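Local coordinates for aminofutalosine deaminase (PDB 7LKK), which deaminates aminofutalosine in the menaquinone pathway of Helicobacter pylori, as a metal-dependent hydrolase of the amidohydrolase family with iron bound in its active site, at residues M15-C27 and L61-P73. Sequence-based numbering, arbitrary orientation.
Sequences MQEIIGASLVFLC and LKAQFFENSVLLP
Gly-20 O accepts Phe-66 N at 2.8 Å, while the CA of Phe-65 and, in the plane of its own ring, the edge of Phe-66 also close on this oxygen. The bond belongs to the parallel pairing of strands 17-21 and 62-66, which continues after a corner as that of 23-25 with 69-73. At the corner the register slips by two residues, a beta bulge, as Phe-66 to Ser-69 form a type II turn. Ser-22 spans it: with OG anti to its carbonyl carbon (chi1 -56°), the hydroxyl oxygen accepts Asn-68 N at 2.8 Å. Glycine at position 20 leaves room for the Phe-65 ring, which lays one face over Ala-21 CA and brings CZ to 3.4 Å from Ala-21 C. Inside the bend, Leu-71 packs CB on Ala-21 CB (3.8 Å) and crosses Ile-19 at about a right angle, CD1 to CD1. On the opposite face of the sheet, Val-70 CG1 sits over a face of the Phe-25 ring in a CH-pi contact, 3.8 Å from its centroid, and the Phe-25 side chain also touches helix 401-408. The pairing thus joins a small beta domain to strand 69-80, which carries on into the TIM-barrel-type catalytic domain to the iron ligand His-79, an organisation characteristic of the amidohydrolase superfamily.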
loop_
_atom_site.group_PDB
_atom_site.type_symbol
_atom_site.label_atom_id
_atom_site.label_comp_id
_atom_site.label_asym_id
_atom_site.label_seq_id
_atom_site.Cartn_x
_atom_site.Cartn_y
_atom_site.Cartn_z
ATOM N N MET A 15 -31.853 22.431 11.665
ATOM C CA MET A 15 -32.176 23.237 10.501
ATOM C C MET A 15 -31.431 22.732 9.268
ATOM O O MET A 15 -30.539 21.882 9.343
ATOM C CB MET A 15 -31.835 24.704 10.757
ATOM C CG MET A 15 -32.816 25.421 11.668
ATOM S SD MET A 15 -32.241 27.062 12.137
ATOM C CE MET A 15 -31.747 27.716 10.543
ATOM N N GLN A 16 -31.809 23.275 8.115
ATOM C CA GLN A 16 -31.181 22.925 6.851
ATOM C C GLN A 16 -30.001 23.845 6.565
ATOM O O GLN A 16 -29.963 24.998 7.004
ATOM C CB GLN A 16 -32.193 23.007 5.706
ATOM C CG GLN A 16 -33.261 21.926 5.737
ATOM C CD GLN A 16 -34.260 22.063 4.605
ATOM O OE1 GLN A 16 -34.152 22.965 3.775
ATOM N NE2 GLN A 16 -35.241 21.169 4.567
ATOM N N GLU A 17 -29.024 23.314 5.833
ATOM C CA GLU A 17 -27.872 24.091 5.402
ATOM C C GLU A 17 -27.426 23.583 4.040
ATOM O O GLU A 17 -27.911 22.564 3.542
ATOM C CB GLU A 17 -26.725 24.023 6.420
ATOM C CG GLU A 17 -26.297 22.615 6.781
ATOM C CD GLU A 17 -25.142 22.588 7.767
ATOM O OE1 GLU A 17 -24.220 23.422 7.636
ATOM O OE2 GLU A 17 -25.158 21.733 8.676
ATOM N N ILE A 18 -26.494 24.313 3.434
ATOM C CA ILE A 18 -25.954 23.990 2.119
ATOM C C ILE A 18 -24.443 23.874 2.240
ATOM O O ILE A 18 -23.800 24.725 2.865
ATOM C CB ILE A 18 -26.332 25.053 1.069
ATOM C CG1 ILE A 18 -27.840 25.311 1.075
ATOM C CG2 ILE A 18 -25.870 24.630 -0.320
ATOM C CD1 ILE A 18 -28.278 26.399 0.108
ATOM N N ILE A 19 -23.879 22.819 1.657
ATOM C CA ILE A 19 -22.434 22.684 1.517
ATOM C C ILE A 19 -22.124 22.302 0.078
ATOM O O ILE A 19 -22.834 21.495 -0.531
ATOM C CB ILE A 19 -21.829 21.653 2.497
ATOM C CG1 ILE A 19 -22.473 20.276 2.325
ATOM C CG2 ILE A 19 -21.943 22.142 3.936
ATOM C CD1 ILE A 19 -21.757 19.176 3.087
ATOM N N GLY A 20 -21.064 22.900 -0.472
ATOM C CA GLY A 20 -20.644 22.601 -1.818
ATOM C C GLY A 20 -19.126 22.462 -1.889
ATOM O O GLY A 20 -18.409 22.854 -0.969
ATOM N N ALA A 21 -18.672 21.889 -2.995
ATOM C CA ALA A 21 -17.246 21.694 -3.209
ATOM C C ALA A 21 -16.967 21.706 -4.703
ATOM O O ALA A 21 -17.874 21.544 -5.525
ATOM C CB ALA A 21 -16.753 20.387 -2.572
ATOM N N SER A 22 -15.687 21.894 -5.044
ATOM C CA SER A 22 -15.288 21.922 -6.448
ATOM C C SER A 22 -15.616 20.611 -7.147
ATOM O O SER A 22 -15.902 20.602 -8.350
ATOM C CB SER A 22 -13.792 22.219 -6.564
ATOM O OG SER A 22 -13.458 23.430 -5.912
ATOM N N LEU A 23 -15.566 19.501 -6.418
ATOM C CA LEU A 23 -15.885 18.186 -6.951
ATOM C C LEU A 23 -16.815 17.486 -5.975
ATOM O O LEU A 23 -16.582 17.518 -4.762
ATOM C CB LEU A 23 -14.617 17.355 -7.172
ATOM C CG LEU A 23 -13.645 17.884 -8.229
ATOM C CD1 LEU A 23 -12.253 17.302 -8.016
ATOM C CD2 LEU A 23 -14.154 17.566 -9.626
ATOM N N VAL A 24 -17.868 16.869 -6.501
ATOM C CA VAL A 24 -18.820 16.103 -5.707
ATOM C C VAL A 24 -18.917 14.707 -6.302
ATOM O O VAL A 24 -19.183 14.557 -7.499
ATOM C CB VAL A 24 -20.206 16.773 -5.665
ATOM C CG1 VAL A 24 -21.190 15.909 -4.886
ATOM C CG2 VAL A 24 -20.108 18.160 -5.053
ATOM N N PHE A 25 -18.694 13.691 -5.472
ATOM C CA PHE A 25 -18.838 12.297 -5.875
ATOM C C PHE A 25 -20.211 11.822 -5.414
ATOM O O PHE A 25 -20.458 11.699 -4.209
ATOM C CB PHE A 25 -17.734 11.426 -5.274
ATOM C CG PHE A 25 -16.345 11.785 -5.732
ATOM C CD1 PHE A 25 -16.141 12.625 -6.817
ATOM C CD2 PHE A 25 -15.238 11.267 -5.076
ATOM C CE1 PHE A 25 -14.862 12.947 -7.227
ATOM C CE2 PHE A 25 -13.960 11.585 -5.484
ATOM C CZ PHE A 25 -13.770 12.425 -6.561
ATOM N N LEU A 26 -21.107 11.560 -6.370
ATOM C CA LEU A 26 -22.446 11.104 -6.010
ATOM C C LEU A 26 -22.435 9.673 -5.492
ATOM O O LEU A 26 -23.273 9.313 -4.656
ATOM C CB LEU A 26 -23.384 11.212 -7.211
ATOM C CG LEU A 26 -23.776 12.609 -7.687
ATOM C CD1 LEU A 26 -24.983 12.515 -8.604
ATOM C CD2 LEU A 26 -24.068 13.520 -6.506
ATOM N N CYS A 27 -21.501 8.856 -5.978
ATOM C CA CYS A 27 -21.411 7.441 -5.618
ATOM C C CYS A 27 -22.708 6.698 -5.924
ATOM O O CYS A 27 -23.142 5.825 -5.170
ATOM C CB CYS A 27 -21.007 7.265 -4.154
ATOM S SG CYS A 27 -19.330 7.838 -3.819
ATOM N N LEU A 61 -30.680 29.960 3.904
ATOM C CA LEU A 61 -30.024 28.811 4.524
ATOM C C LEU A 61 -28.525 29.082 4.660
ATOM O O LEU A 61 -27.976 29.861 3.848
ATOM C CB LEU A 61 -30.264 27.576 3.662
ATOM C CG LEU A 61 -31.703 27.094 3.653
ATOM C CD1 LEU A 61 -31.729 25.798 2.888
ATOM C CD2 LEU A 61 -32.149 26.921 5.092
ATOM N N LYS A 62 -27.883 28.498 5.724
ATOM C CA LYS A 62 -26.441 28.678 5.938
ATOM C C LYS A 62 -25.703 27.890 4.870
ATOM O O LYS A 62 -26.091 26.769 4.572
ATOM C CB LYS A 62 -26.041 28.296 7.389
ATOM C CG LYS A 62 -24.705 28.935 7.542
ATOM C CD LYS A 62 -24.971 30.321 7.876
ATOM C CE LYS A 62 -24.032 31.264 7.075
ATOM N NZ LYS A 62 -24.104 32.709 7.502
ATOM N N ALA A 63 -24.659 28.495 4.288
ATOM C CA ALA A 63 -24.019 27.971 3.089
ATOM C C ALA A 63 -22.508 28.123 3.148
ATOM O O ALA A 63 -21.987 29.209 3.415
ATOM C CB ALA A 63 -24.556 28.650 1.829
ATOM N N GLN A 64 -21.815 27.010 2.885
ATOM C CA GLN A 64 -20.358 26.948 2.789
ATOM C C GLN A 64 -19.932 26.244 1.502
ATOM O O GLN A 64 -20.509 25.219 1.126
ATOM C CB GLN A 64 -19.756 26.200 3.985
ATOM C CG GLN A 64 -19.635 27.044 5.230
ATOM C CD GLN A 64 -18.638 26.478 6.214
ATOM O OE1 GLN A 64 -18.896 25.464 6.861
ATOM N NE2 GLN A 64 -17.486 27.128 6.327
ATOM N N PHE A 65 -18.919 26.797 0.828
ATOM C CA PHE A 65 -18.305 26.180 -0.345
ATOM C C PHE A 65 -16.846 25.881 -0.036
ATOM O O PHE A 65 -16.142 26.730 0.520
ATOM C CB PHE A 65 -18.395 27.077 -1.588
ATOM C CG PHE A 65 -17.965 26.395 -2.858
ATOM C CD1 PHE A 65 -18.852 25.598 -3.564
ATOM C CD2 PHE A 65 -16.669 26.533 -3.335
ATOM C CE1 PHE A 65 -18.461 24.961 -4.726
ATOM C CE2 PHE A 65 -16.271 25.897 -4.498
ATOM C CZ PHE A 65 -17.168 25.110 -5.195
ATOM N N PHE A 66 -16.396 24.683 -0.400
ATOM C CA PHE A 66 -15.035 24.227 -0.129
ATOM C C PHE A 66 -14.289 24.125 -1.458
ATOM O O PHE A 66 -14.424 23.137 -2.187
ATOM C CB PHE A 66 -15.049 22.900 0.624
ATOM C CG PHE A 66 -15.612 23.003 2.014
ATOM C CD1 PHE A 66 -14.785 23.268 3.093
ATOM C CD2 PHE A 66 -16.971 22.848 2.240
ATOM C CE1 PHE A 66 -15.302 23.369 4.374
ATOM C CE2 PHE A 66 -17.493 22.948 3.515
ATOM C CZ PHE A 66 -16.657 23.209 4.584
ATOM N N GLU A 67 -13.512 25.158 -1.769
ATOM C CA GLU A 67 -12.711 25.169 -2.985
ATOM C C GLU A 67 -11.622 24.103 -2.925
ATOM O O GLU A 67 -11.076 23.800 -1.861
ATOM C CB GLU A 67 -12.079 26.547 -3.180
ATOM C CG GLU A 67 -11.771 26.913 -4.620
ATOM C CD GLU A 67 -11.115 28.277 -4.736
ATOM O OE1 GLU A 67 -10.454 28.537 -5.764
ATOM O OE2 GLU A 67 -11.258 29.089 -3.797
ATOM N N ASN A 68 -11.317 23.526 -4.091
ATOM C CA ASN A 68 -10.266 22.516 -4.235
ATOM C C ASN A 68 -10.484 21.333 -3.299
ATOM O O ASN A 68 -9.528 20.727 -2.810
ATOM C CB ASN A 68 -8.878 23.126 -4.021
ATOM C CG ASN A 68 -8.528 24.141 -5.087
ATOM O OD1 ASN A 68 -9.109 24.136 -6.173
ATOM N ND2 ASN A 68 -7.584 25.022 -4.783
ATOM N N SER A 69 -11.744 20.995 -3.051
ATOM C CA SER A 69 -12.101 19.940 -2.122
ATOM C C SER A 69 -13.043 18.961 -2.808
ATOM O O SER A 69 -13.575 19.225 -3.888
ATOM C CB SER A 69 -12.745 20.513 -0.854
ATOM O OG SER A 69 -11.891 21.470 -0.251
ATOM N N VAL A 70 -13.235 17.812 -2.166
ATOM C CA VAL A 70 -14.124 16.770 -2.661
ATOM C C VAL A 70 -15.211 16.533 -1.625
ATOM O O VAL A 70 -14.914 16.297 -0.448
ATOM C CB VAL A 70 -13.363 15.465 -2.962
ATOM C CG1 VAL A 70 -14.339 14.326 -3.216
ATOM C CG2 VAL A 70 -12.438 15.658 -4.157
ATOM N N LEU A 71 -16.463 16.610 -2.066
ATOM C CA LEU A 71 -17.623 16.263 -1.256
ATOM C C LEU A 71 -18.131 14.902 -1.711
ATOM O O LEU A 71 -18.319 14.676 -2.910
ATOM C CB LEU A 71 -18.717 17.325 -1.396
ATOM C CG LEU A 71 -20.091 17.052 -0.783
ATOM C CD1 LEU A 71 -19.974 16.804 0.707
ATOM C CD2 LEU A 71 -21.038 18.213 -1.062
ATOM N N LEU A 72 -18.345 13.998 -0.759
ATOM C CA LEU A 72 -18.731 12.632 -1.078
ATOM C C LEU A 72 -19.432 12.043 0.140
ATOM O O LEU A 72 -19.384 12.622 1.233
ATOM C CB LEU A 72 -17.508 11.787 -1.483
ATOM C CG LEU A 72 -16.640 11.171 -0.383
ATOM C CD1 LEU A 72 -15.837 10.002 -0.938
ATOM C CD2 LEU A 72 -15.709 12.209 0.228
ATOM N N PRO A 73 -20.126 10.917 -0.020
ATOM C CA PRO A 73 -20.747 10.279 1.147
ATOM C C PRO A 73 -19.694 9.799 2.131
ATOM O O PRO A 73 -18.588 9.411 1.749
ATOM C CB PRO A 73 -21.521 9.101 0.543
ATOM C CG PRO A 73 -21.666 9.421 -0.894
ATOM C CD PRO A 73 -20.460 10.212 -1.269
#